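Local coordinates for protein lysyl oxidase (Pichia pastoris, PDB 1W7C) that probably oxidises primary amines, including peptidyl lysine, to aldehydes with a copper ion and a topaquinone cofactor formed from one of its own tyrosines, at residues Ala15-Ile20 / Leu69-Glu74; Val131-Arg136 / Thr616-Asn621; Trp307-Ser312 / Ile319-Ile324; Ser590-Gln595 / Ala622-Pro627. All coordinates share one frame; numbering follows the deposited sequence.

Contact 1: residues Ala15-Ile20 / Leu69-Glu74; sequences APKTNI and LTYLDE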
# COMPACT_ATOMS: atom_id res chain seq x y z
N ALA A 15 20.27 19.37 19.57
CA ALA A 15 19.15 19.91 18.82
C ALA A 15 19.43 21.38 18.51
O ALA A 15 20.12 22.07 19.33
CB ALA A 15 17.90 19.79 19.59
N PRO A 16 19.01 21.86 17.35
CA PRO A 16 19.15 23.28 17.00
C PRO A 16 18.50 24.23 18.01
O PRO A 16 19.00 25.34 18.22
CB PRO A 16 18.45 23.37 15.64
CG PRO A 16 18.55 22.01 15.08
CD PRO A 16 18.44 21.07 16.24
N LYS A 17 17.38 23.82 18.57
CA LYS A 17 16.60 24.62 19.50
C LYS A 17 16.07 23.72 20.61
O LYS A 17 16.27 22.51 20.58
CB LYS A 17 15.46 25.30 18.77
CG LYS A 17 15.90 26.29 17.71
CD LYS A 17 16.28 27.64 18.31
CE LYS A 17 16.85 28.64 17.29
NZ LYS A 17 16.71 30.10 17.73
N THR A 18 15.42 24.31 21.60
CA THR A 18 14.72 23.60 22.67
C THR A 18 13.42 23.00 22.14
O THR A 18 12.70 23.64 21.36
CB THR A 18 14.37 24.62 23.79
OG1 THR A 18 15.58 25.10 24.39
CG2 THR A 18 13.61 23.97 24.94
N ASN A 19 13.07 21.83 22.65
CA ASN A 19 11.79 21.25 22.34
C ASN A 19 10.68 21.92 23.15
O ASN A 19 10.34 21.50 24.28
CB ASN A 19 11.87 19.77 22.59
CG ASN A 19 10.59 19.03 22.12
OD1 ASN A 19 9.49 19.60 22.00
ND2 ASN A 19 10.74 17.75 21.86
N ILE A 20 10.11 22.96 22.56
CA ILE A 20 9.09 23.77 23.19
C ILE A 20 7.72 23.09 23.22
O ILE A 20 6.75 23.65 23.73
CB ILE A 20 9.00 25.16 22.49
CG1 ILE A 20 8.79 25.01 20.97
CG2 ILE A 20 10.28 25.94 22.79
CD1 ILE A 20 8.42 26.28 20.26
N LEU A 69 7.38 29.86 15.60
CA LEU A 69 8.21 30.11 14.42
C LEU A 69 9.20 31.24 14.64
O LEU A 69 10.33 31.16 14.19
CB LEU A 69 7.33 30.39 13.20
CG LEU A 69 6.58 29.15 12.66
CD1 LEU A 69 5.87 29.55 11.40
CD2 LEU A 69 7.46 27.98 12.39
N THR A 70 8.80 32.28 15.37
CA THR A 70 9.70 33.38 15.68
C THR A 70 10.89 32.84 16.50
O THR A 70 12.05 33.18 16.26
CB THR A 70 8.95 34.50 16.41
OG1 THR A 70 7.87 34.98 15.57
CG2 THR A 70 9.82 35.73 16.62
N TYR A 71 10.62 31.96 17.45
CA TYR A 71 11.67 31.30 18.21
C TYR A 71 12.58 30.42 17.34
O TYR A 71 13.80 30.49 17.42
CB TYR A 71 11.04 30.47 19.34
CG TYR A 71 12.03 29.59 20.05
CD1 TYR A 71 13.03 30.13 20.84
CD2 TYR A 71 11.95 28.22 19.93
CE1 TYR A 71 13.95 29.35 21.47
CE2 TYR A 71 12.87 27.41 20.58
CZ TYR A 71 13.88 27.97 21.33
OH TYR A 71 14.76 27.16 21.94
N LEU A 72 11.99 29.57 16.50
CA LEU A 72 12.76 28.63 15.69
C LEU A 72 13.58 29.28 14.61
O LEU A 72 14.69 28.83 14.34
CB LEU A 72 11.82 27.62 15.01
CG LEU A 72 11.05 26.70 15.97
CD1 LEU A 72 10.05 25.87 15.20
CD2 LEU A 72 11.97 25.80 16.77
N ASP A 73 13.03 30.34 14.01
CA ASP A 73 13.54 30.88 12.75
C ASP A 73 14.12 32.29 12.83
O ASP A 73 14.91 32.67 11.96
CB ASP A 73 12.44 30.90 11.70
CG ASP A 73 12.00 29.54 11.26
OD1 ASP A 73 12.70 28.51 11.53
OD2 ASP A 73 10.96 29.47 10.59
N GLU A 74 13.69 33.07 13.83
CA GLU A 74 13.98 34.51 13.90
C GLU A 74 14.53 34.95 15.26
O GLU A 74 14.39 36.10 15.66
CB GLU A 74 12.74 35.35 13.49
CG GLU A 74 12.26 35.07 12.05
CD GLU A 74 11.02 35.83 11.64
OE1 GLU A 74 10.59 36.75 12.36
OE2 GLU A 74 10.45 35.51 10.57
O HOH W 1 15.38 31.73 19.26
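In its modelled conformer, Lys17 lies along the ring of Tyr71 and reaches past it to the helix backbone. Lys17 NZ donates to Tyr71 O over 3.0 Å, arriving nearly in line with the carbonyl (C=O...N angle 169°), while its CD rests over one face of the ring, 4.3 Å from the centroid. Lys17 NZ stands over the Tyr71 ring, 5.0 Å from its centroid, a longer-range cation-pi contact. A bend at chi2 (-81°) lets the lysine chain turn over the ring before running out straight. One water accepts from Lys17 NZ and donates to Tyr71 O. At the far end of the tyrosine, Thr18 N points in the ring plane at the phenol and donates to Tyr71 OH over 2.9 Å. Ile20 CG2 packs obliquely on Tyr71 CE2 at 3.7 Å, and Leu72 CD2 touches the aliphatic start of Lys17. Further out, Leu78 adds to the packing of Ile20 and Tyr71, and Asp73 forms a salt bridge with Arg330. Tyr71 O belongs to the last turn of helix 65-73, where the partial negative charge of a helix C-terminus should favour the ammonium group; in this conformer the lysine joins loop and helix end.

Contact 2: residues Val131-Arg136 / Thr616-Asn621; sequences VGHLDR and TALNTN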
# COMPACT_ATOMS: atom_id res chain seq x y z
N VAL A 131 -22.73 15.58 30.30
CA VAL A 131 -21.96 15.22 29.10
C VAL A 131 -20.47 15.10 29.45
O VAL A 131 -19.58 15.23 28.61
CB VAL A 131 -22.18 16.23 27.94
CG1 VAL A 131 -23.60 16.18 27.43
CG2 VAL A 131 -21.80 17.65 28.31
N GLY A 132 -20.21 14.79 30.70
CA GLY A 132 -18.88 14.79 31.25
C GLY A 132 -18.00 13.64 30.74
O GLY A 132 -18.45 12.73 30.03
N HIS A 133 -16.73 13.70 31.09
CA HIS A 133 -15.80 12.62 30.80
C HIS A 133 -16.19 11.39 31.60
O HIS A 133 -16.56 11.47 32.79
CB HIS A 133 -14.39 13.06 31.18
CG HIS A 133 -13.34 12.06 30.83
ND1 HIS A 133 -13.11 11.65 29.54
CD2 HIS A 133 -12.49 11.35 31.60
CE1 HIS A 133 -12.14 10.75 29.53
NE2 HIS A 133 -11.78 10.52 30.78
N LEU A 134 -16.08 10.23 30.96
CA LEU A 134 -16.25 8.96 31.64
C LEU A 134 -14.99 8.66 32.42
O LEU A 134 -14.10 7.94 31.98
CB LEU A 134 -16.54 7.85 30.62
CG LEU A 134 -16.80 6.46 31.19
CD1 LEU A 134 -17.98 6.45 32.18
CD2 LEU A 134 -17.06 5.45 30.06
N ASP A 135 -14.91 9.30 33.58
CA ASP A 135 -13.73 9.28 34.39
C ASP A 135 -13.82 8.16 35.42
O ASP A 135 -14.79 7.41 35.46
CB ASP A 135 -13.40 10.65 35.01
CG ASP A 135 -14.33 11.07 36.10
OD1 ASP A 135 -14.00 12.14 36.69
OD2 ASP A 135 -15.41 10.48 36.36
N ARG A 136 -12.80 8.04 36.26
CA ARG A 136 -12.73 6.94 37.23
C ARG A 136 -13.94 6.97 38.16
O ARG A 136 -14.48 5.93 38.53
CB ARG A 136 -11.46 6.99 38.04
CG ARG A 136 -10.26 6.58 37.25
CD ARG A 136 -8.99 6.47 38.04
NE ARG A 136 -7.92 6.04 37.16
CZ ARG A 136 -6.64 6.07 37.46
NH1 ARG A 136 -6.23 6.48 38.65
NH2 ARG A 136 -5.75 5.65 36.56
N THR A 616 -11.45 16.30 20.92
CA THR A 616 -10.88 16.40 22.27
C THR A 616 -11.24 15.17 23.05
O THR A 616 -12.17 14.46 22.68
CB THR A 616 -11.43 17.65 23.04
OG1 THR A 616 -12.76 17.40 23.49
CG2 THR A 616 -11.43 18.90 22.20
N ALA A 617 -10.58 14.96 24.17
CA ALA A 617 -10.91 13.86 25.07
C ALA A 617 -12.29 14.06 25.73
O ALA A 617 -12.80 13.14 26.32
CB ALA A 617 -9.85 13.72 26.17
N LEU A 618 -12.80 15.28 25.62
CA LEU A 618 -14.04 15.71 26.22
C LEU A 618 -15.20 15.71 25.22
O LEU A 618 -16.32 16.07 25.59
CB LEU A 618 -13.84 17.10 26.85
CG LEU A 618 -12.77 17.16 27.95
CD1 LEU A 618 -12.66 18.58 28.49
CD2 LEU A 618 -13.09 16.14 29.06
N ASN A 619 -14.95 15.28 23.98
CA ASN A 619 -16.00 15.32 22.96
C ASN A 619 -17.07 14.23 23.07
O ASN A 619 -18.24 14.49 22.81
CB ASN A 619 -15.41 15.23 21.53
CG ASN A 619 -15.23 16.57 20.89
OD1 ASN A 619 -14.82 17.53 21.57
ND2 ASN A 619 -15.42 16.65 19.57
N THR A 620 -16.67 13.00 23.41
CA THR A 620 -17.49 11.84 23.04
C THR A 620 -18.91 11.83 23.58
O THR A 620 -19.84 11.46 22.85
CB THR A 620 -16.75 10.54 23.37
OG1 THR A 620 -17.40 9.41 22.77
CG2 THR A 620 -16.68 10.22 24.85
N ASN A 621 -19.11 12.25 24.84
CA ASN A 621 -20.47 12.28 25.44
C ASN A 621 -21.24 13.57 25.20
O ASN A 621 -22.43 13.65 25.52
CB ASN A 621 -20.40 11.97 26.92
CG ASN A 621 -19.77 10.63 27.21
OD1 ASN A 621 -20.18 9.61 26.62
ND2 ASN A 621 -18.77 10.60 28.08
O HOH W 2 -17.64 14.03 26.91
O HOH W 3 -15.26 12.52 27.33
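Ala617 and Leu618 face His133 from a type I beta turn, Thr616 to Asn619, which also contains an ST turn: Thr616 OG1 accepts from Leu618 N and donates to Asn619 OD1. The turn sits in the loop between strands 602-606 and 642-654 of the copper amine oxidase catalytic region, and meets the loop that leads into helix 136-150. Ala617 O takes a 2.7 Å bond from a water that also lies 3.2 Å from His133 ND1, in the plane of the imidazole, so turn and ring are joined through solvent. Leu618 CD2 then packs on His133 CB at 4.0 Å; the same histidine has its ring edge-to-face with Trp57 of strand 53-61. Leu618 O lies within bonding distance of a second water, which accepts from Asn621 N and also approaches Val131 O. Asn619 points away, and its ND2 donates to Thr594 O and Val628 O. Asn621 closes the walk. Its backbone O lies against Val131 CG1, and its side chain, CG anti to the carbonyl carbon (chi1 -58°), reaches across to the other loop. With OD1 occupied by Gln178 N, the amide's ND2 is directed at Gly132 O, 2.9 Å away with an N-H...O angle of 153°.

Contact 3: residues Trp307-Ser312 / Ile319-Ile324; sequences WGFYTS and ISFYDI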
# COMPACT_ATOMS: atom_id res chain seq x y z
N TRP A 307 17.16 14.58 7.33
CA TRP A 307 15.91 14.86 8.03
C TRP A 307 16.20 15.28 9.47
O TRP A 307 17.15 14.80 10.08
CB TRP A 307 15.03 13.63 8.09
CG TRP A 307 14.42 13.18 6.81
CD1 TRP A 307 14.91 12.26 5.95
CD2 TRP A 307 13.14 13.54 6.31
NE1 TRP A 307 14.02 12.01 4.94
CE2 TRP A 307 12.91 12.79 5.14
CE3 TRP A 307 12.14 14.43 6.72
CZ2 TRP A 307 11.71 12.88 4.40
CZ3 TRP A 307 10.99 14.53 6.00
CH2 TRP A 307 10.79 13.78 4.84
N GLY A 308 15.34 16.14 9.99
CA GLY A 308 15.34 16.48 11.40
C GLY A 308 13.92 16.69 11.88
O GLY A 308 13.06 17.12 11.10
N PHE A 309 13.67 16.43 13.16
CA PHE A 309 12.36 16.67 13.77
C PHE A 309 12.43 16.49 15.27
O PHE A 309 13.33 15.84 15.77
CB PHE A 309 11.23 15.78 13.18
CG PHE A 309 11.50 14.30 13.26
CD1 PHE A 309 12.06 13.64 12.18
CD2 PHE A 309 11.27 13.58 14.43
CE1 PHE A 309 12.36 12.28 12.25
CE2 PHE A 309 11.55 12.20 14.50
CZ PHE A 309 12.10 11.57 13.41
N TYR A 310 11.44 17.05 15.95
CA TYR A 310 11.22 16.84 17.37
C TYR A 310 10.00 15.99 17.56
O TYR A 310 9.03 16.10 16.80
CB TYR A 310 11.00 18.17 18.10
CG TYR A 310 12.11 19.18 17.97
CD1 TYR A 310 12.17 20.02 16.87
CD2 TYR A 310 13.03 19.37 18.98
CE1 TYR A 310 13.18 20.97 16.75
CE2 TYR A 310 14.05 20.32 18.86
CZ TYR A 310 14.10 21.12 17.76
OH TYR A 310 15.11 22.06 17.64
N THR A 311 10.00 15.18 18.61
CA THR A 311 8.80 14.45 19.00
C THR A 311 8.23 14.99 20.32
O THR A 311 8.92 15.62 21.12
CB THR A 311 9.05 12.94 19.20
OG1 THR A 311 9.91 12.77 20.32
CG2 THR A 311 9.69 12.28 17.97
N SER A 312 6.94 14.80 20.47
CA SER A 312 6.21 15.15 21.67
C SER A 312 5.22 14.06 21.95
O SER A 312 4.78 13.37 21.04
CB SER A 312 5.49 16.50 21.48
OG SER A 312 4.80 16.85 22.66
N ILE A 319 2.15 10.07 20.14
CA ILE A 319 3.26 10.84 19.60
C ILE A 319 2.79 11.89 18.60
O ILE A 319 1.82 11.67 17.87
CB ILE A 319 4.30 9.91 18.97
CG1 ILE A 319 5.70 10.50 19.06
CG2 ILE A 319 3.96 9.55 17.51
CD1 ILE A 319 6.82 9.52 18.68
N SER A 320 3.49 13.01 18.57
CA SER A 320 3.33 14.05 17.55
C SER A 320 4.76 14.45 17.11
O SER A 320 5.75 14.23 17.82
CB SER A 320 2.72 15.31 18.16
OG SER A 320 1.39 15.13 18.50
N PHE A 321 4.82 15.07 15.94
CA PHE A 321 6.07 15.53 15.35
C PHE A 321 5.98 17.03 15.09
O PHE A 321 4.97 17.50 14.54
CB PHE A 321 6.33 14.82 14.03
CG PHE A 321 6.46 13.33 14.16
CD1 PHE A 321 5.33 12.53 14.11
CD2 PHE A 321 7.68 12.74 14.33
CE1 PHE A 321 5.44 11.17 14.28
CE2 PHE A 321 7.81 11.37 14.48
CZ PHE A 321 6.70 10.58 14.44
N TYR A 322 7.08 17.74 15.38
CA TYR A 322 7.14 19.17 15.15
C TYR A 322 8.42 19.52 14.41
O TYR A 322 9.48 18.89 14.59
CB TYR A 322 7.03 19.95 16.47
CG TYR A 322 5.67 19.93 17.06
CD1 TYR A 322 5.29 18.95 17.97
CD2 TYR A 322 4.73 20.86 16.69
CE1 TYR A 322 3.96 18.91 18.47
CE2 TYR A 322 3.45 20.84 17.19
CZ TYR A 322 3.08 19.88 18.09
OH TYR A 322 1.79 19.91 18.58
N ASP A 323 8.31 20.58 13.60
CA ASP A 323 9.49 21.12 12.89
C ASP A 323 10.19 20.07 12.05
O ASP A 323 11.40 19.86 12.16
CB ASP A 323 10.46 21.79 13.88
CG ASP A 323 11.40 22.75 13.21
OD1 ASP A 323 12.54 22.90 13.72
OD2 ASP A 323 11.05 23.37 12.18
N ILE A 324 9.44 19.38 11.22
CA ILE A 324 10.00 18.37 10.34
C ILE A 324 10.72 19.06 9.20
O ILE A 324 10.09 19.78 8.42
CB ILE A 324 8.95 17.40 9.76
CG1 ILE A 324 8.15 16.73 10.87
CG2 ILE A 324 9.67 16.34 8.90
CD1 ILE A 324 7.07 15.79 10.41
O HOH W 4 14.65 23.67 15.42
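Ser320 N donates to Ser312 O over 2.8 Å, the shortest of four backbone bonds between these antiparallel strands. Ser312 N returns the bond to Ser320 O, and Tyr310 and Tyr322 form the next hydrogen-bonded pair, with the Tyr310 N to Tyr322 O bond almost straight. Thr311 and Phe321 make the non-hydrogen-bonded pair between them, on the opposite face of this beta hairpin from the tyrosines and serines. There the side chains of Phe309 and Phe321 run alongside each other in the same direction, with the edge of Phe321 turned toward the face of Phe309 in an offset edge-to-face pair, centroids 5.4 Å apart and planes at 75°. Phe309 reaches it with CG between its own N and carbonyl carbon (chi1 56°). Thr311 CG2 tucks in beside Phe321 and Ile319 CD1, and Phe446 and Tyr444 add further rings to this layer. Beyond Tyr322 the chain turns a corner at Asp323, after which Ile324 CG2 meets the edge of the Trp307 indole at CZ3, 3.7 Å away. Asp323 lies alongside Tyr310, carboxylate and ring only 16° from coplanar, with OD1 3.6 Å from Tyr310 CE1. A water donates to Asp323 OD1 and lies 2.8 Å from Tyr310 OH, bridging the two side chains, while OD2 makes a salt bridge with Arg330. The corner thus buries a carboxylate with a polar partner for each oxygen, a water for one and an arginine for the other, and the arginine probably offsets its charge.

Contact 4: residues Ser590-Gln595 / Ala622-Pro627; sequences SGPETQ and ALYDPP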
# COMPACT_ATOMS: atom_id res chain seq x y z
N SER A 590 -25.30 8.37 18.08
CA SER A 590 -24.17 8.22 19.01
C SER A 590 -22.98 9.11 18.65
O SER A 590 -21.96 9.09 19.32
CB SER A 590 -23.74 6.75 19.10
OG SER A 590 -24.78 5.94 19.63
N GLY A 591 -23.14 9.95 17.62
CA GLY A 591 -22.12 10.96 17.34
C GLY A 591 -22.61 12.04 16.40
O GLY A 591 -22.15 12.15 15.26
N PRO A 592 -23.63 12.79 16.82
CA PRO A 592 -24.25 13.78 15.92
C PRO A 592 -23.29 14.87 15.48
O PRO A 592 -23.22 15.20 14.30
CB PRO A 592 -25.41 14.34 16.77
CG PRO A 592 -25.67 13.28 17.81
CD PRO A 592 -24.31 12.76 18.13
N GLU A 593 -22.54 15.43 16.43
CA GLU A 593 -21.66 16.55 16.15
C GLU A 593 -20.24 16.34 16.66
O GLU A 593 -19.42 17.25 16.55
CB GLU A 593 -22.21 17.84 16.76
CG GLU A 593 -23.60 18.23 16.31
CD GLU A 593 -23.75 18.62 14.84
OE1 GLU A 593 -24.91 18.65 14.37
OE2 GLU A 593 -22.72 18.86 14.17
N THR A 594 -19.95 15.16 17.22
CA THR A 594 -18.72 14.95 17.94
C THR A 594 -17.52 14.56 17.10
O THR A 594 -16.39 14.59 17.61
CB THR A 594 -18.91 13.86 18.97
OG1 THR A 594 -19.44 12.70 18.32
CG2 THR A 594 -19.93 14.26 20.07
N GLN A 595 -17.72 14.16 15.86
CA GLN A 595 -16.68 13.57 15.00
C GLN A 595 -16.90 13.98 13.55
O GLN A 595 -16.78 13.16 12.63
CB GLN A 595 -16.68 12.05 15.13
CG GLN A 595 -16.55 11.53 16.54
CD GLN A 595 -15.23 11.81 17.18
OE1 GLN A 595 -14.32 12.38 16.56
NE2 GLN A 595 -15.06 11.32 18.43
N ALA A 622 -20.57 14.57 24.66
CA ALA A 622 -21.20 15.87 24.41
C ALA A 622 -21.74 15.88 22.99
O ALA A 622 -21.14 16.43 22.06
CB ALA A 622 -20.19 17.00 24.66
N LEU A 623 -22.88 15.21 22.80
CA LEU A 623 -23.28 14.76 21.48
C LEU A 623 -23.63 15.90 20.53
O LEU A 623 -23.40 15.80 19.33
CB LEU A 623 -24.47 13.81 21.59
CG LEU A 623 -24.28 12.51 22.38
CD1 LEU A 623 -25.59 11.72 22.45
CD2 LEU A 623 -23.12 11.65 21.81
N TYR A 624 -24.22 16.97 21.06
CA TYR A 624 -24.73 18.08 20.27
C TYR A 624 -23.89 19.36 20.38
O TYR A 624 -23.85 20.17 19.45
CB TYR A 624 -26.23 18.34 20.58
CG TYR A 624 -27.05 17.14 20.19
CD1 TYR A 624 -27.35 16.14 21.12
CD2 TYR A 624 -27.44 16.94 18.88
CE1 TYR A 624 -28.03 15.00 20.75
CE2 TYR A 624 -28.15 15.80 18.50
CZ TYR A 624 -28.45 14.83 19.44
OH TYR A 624 -29.11 13.68 19.07
N ASP A 625 -23.25 19.54 21.54
CA ASP A 625 -22.43 20.72 21.83
C ASP A 625 -21.03 20.35 22.33
O ASP A 625 -20.63 20.75 23.42
CB ASP A 625 -23.16 21.61 22.87
CG ASP A 625 -22.48 22.94 23.07
OD1 ASP A 625 -22.66 23.54 24.16
OD2 ASP A 625 -21.77 23.46 22.20
N PRO A 626 -20.28 19.59 21.53
CA PRO A 626 -18.93 19.21 21.95
C PRO A 626 -17.98 20.40 22.05
O PRO A 626 -18.18 21.40 21.36
CB PRO A 626 -18.48 18.27 20.84
CG PRO A 626 -19.21 18.77 19.64
CD PRO A 626 -20.61 19.07 20.19
N PRO A 627 -16.99 20.29 22.91
CA PRO A 627 -15.93 21.31 22.97
C PRO A 627 -15.41 21.71 21.61
O PRO A 627 -15.31 22.93 21.35
CB PRO A 627 -14.89 20.67 23.88
CG PRO A 627 -15.70 19.84 24.81
CD PRO A 627 -16.80 19.25 23.93
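Tyr624 swings its ring back over Pro592 because CG stands anti to the carbonyl carbon (chi1 -63°) and the ring is turned nearly square to that bond (chi2 93°). Pro592 CG sits over one face of the Tyr624 ring, 4.0 Å from its centroid, in a CH-pi contact; CB of Pro592 adds a 3.6 Å approach to Tyr624 CE2. The two side chains cross at about a right angle. Next to the tyrosine, Pro592 CD packs against Leu623 CB at 3.6 Å, while the leucine's CD2 branch extends toward Ser590 O. One direct bond joins the backbones: Glu593 N donates to Leu623 O over 3.0 Å, close to the direction of the carbonyl but with the N-H bent to 135°. Thr594 presents its methyl, CG2, to Ala622 O at 3.2 Å, and Pro626 CG lies against Glu593 O. Glu593 leads its carboxylate out of the contact, bent at chi2, so that OE2 accepts from the side-chain ND2 of Asn596 and of Asn629; its CB and CG stay behind, beside the carbonyls of Leu623 and Tyr624. Pro177 and Leu179 of strand 170-180 pack on Ser590 and Leu623. This is loop-to-loop packing within the copper amine oxidase catalytic region: the loops before and after strand 602-606, joined by a single main-chain bond and a proline-aromatic CH-pi contact.

The four contacts form two pairs. Contacts 1 and 3, centres 12 Å apart, touch: Asn19 ND2 lies 2.9 Å from Thr311 O, and Lys17 N 3.0 Å from Tyr310 OH, so the N-terminal loop runs along the hairpin. Arg330 pairs with Asp73 and Asp323, and the side chains of calcium ligands Asp497 and Asp499 lie within about 10 Å of side chains in each contact. Contacts 2 and 4, centres 11 Å apart, use consecutive parts of one loop, and Asn619 ND2 meets Thr594 O at 3.0 Å. In contact 2 the side chain of Ala617 is about 10 Å from that of Asp358, the predicted catalytic base. Contacts 1 and 4 have centres 36 Å apart.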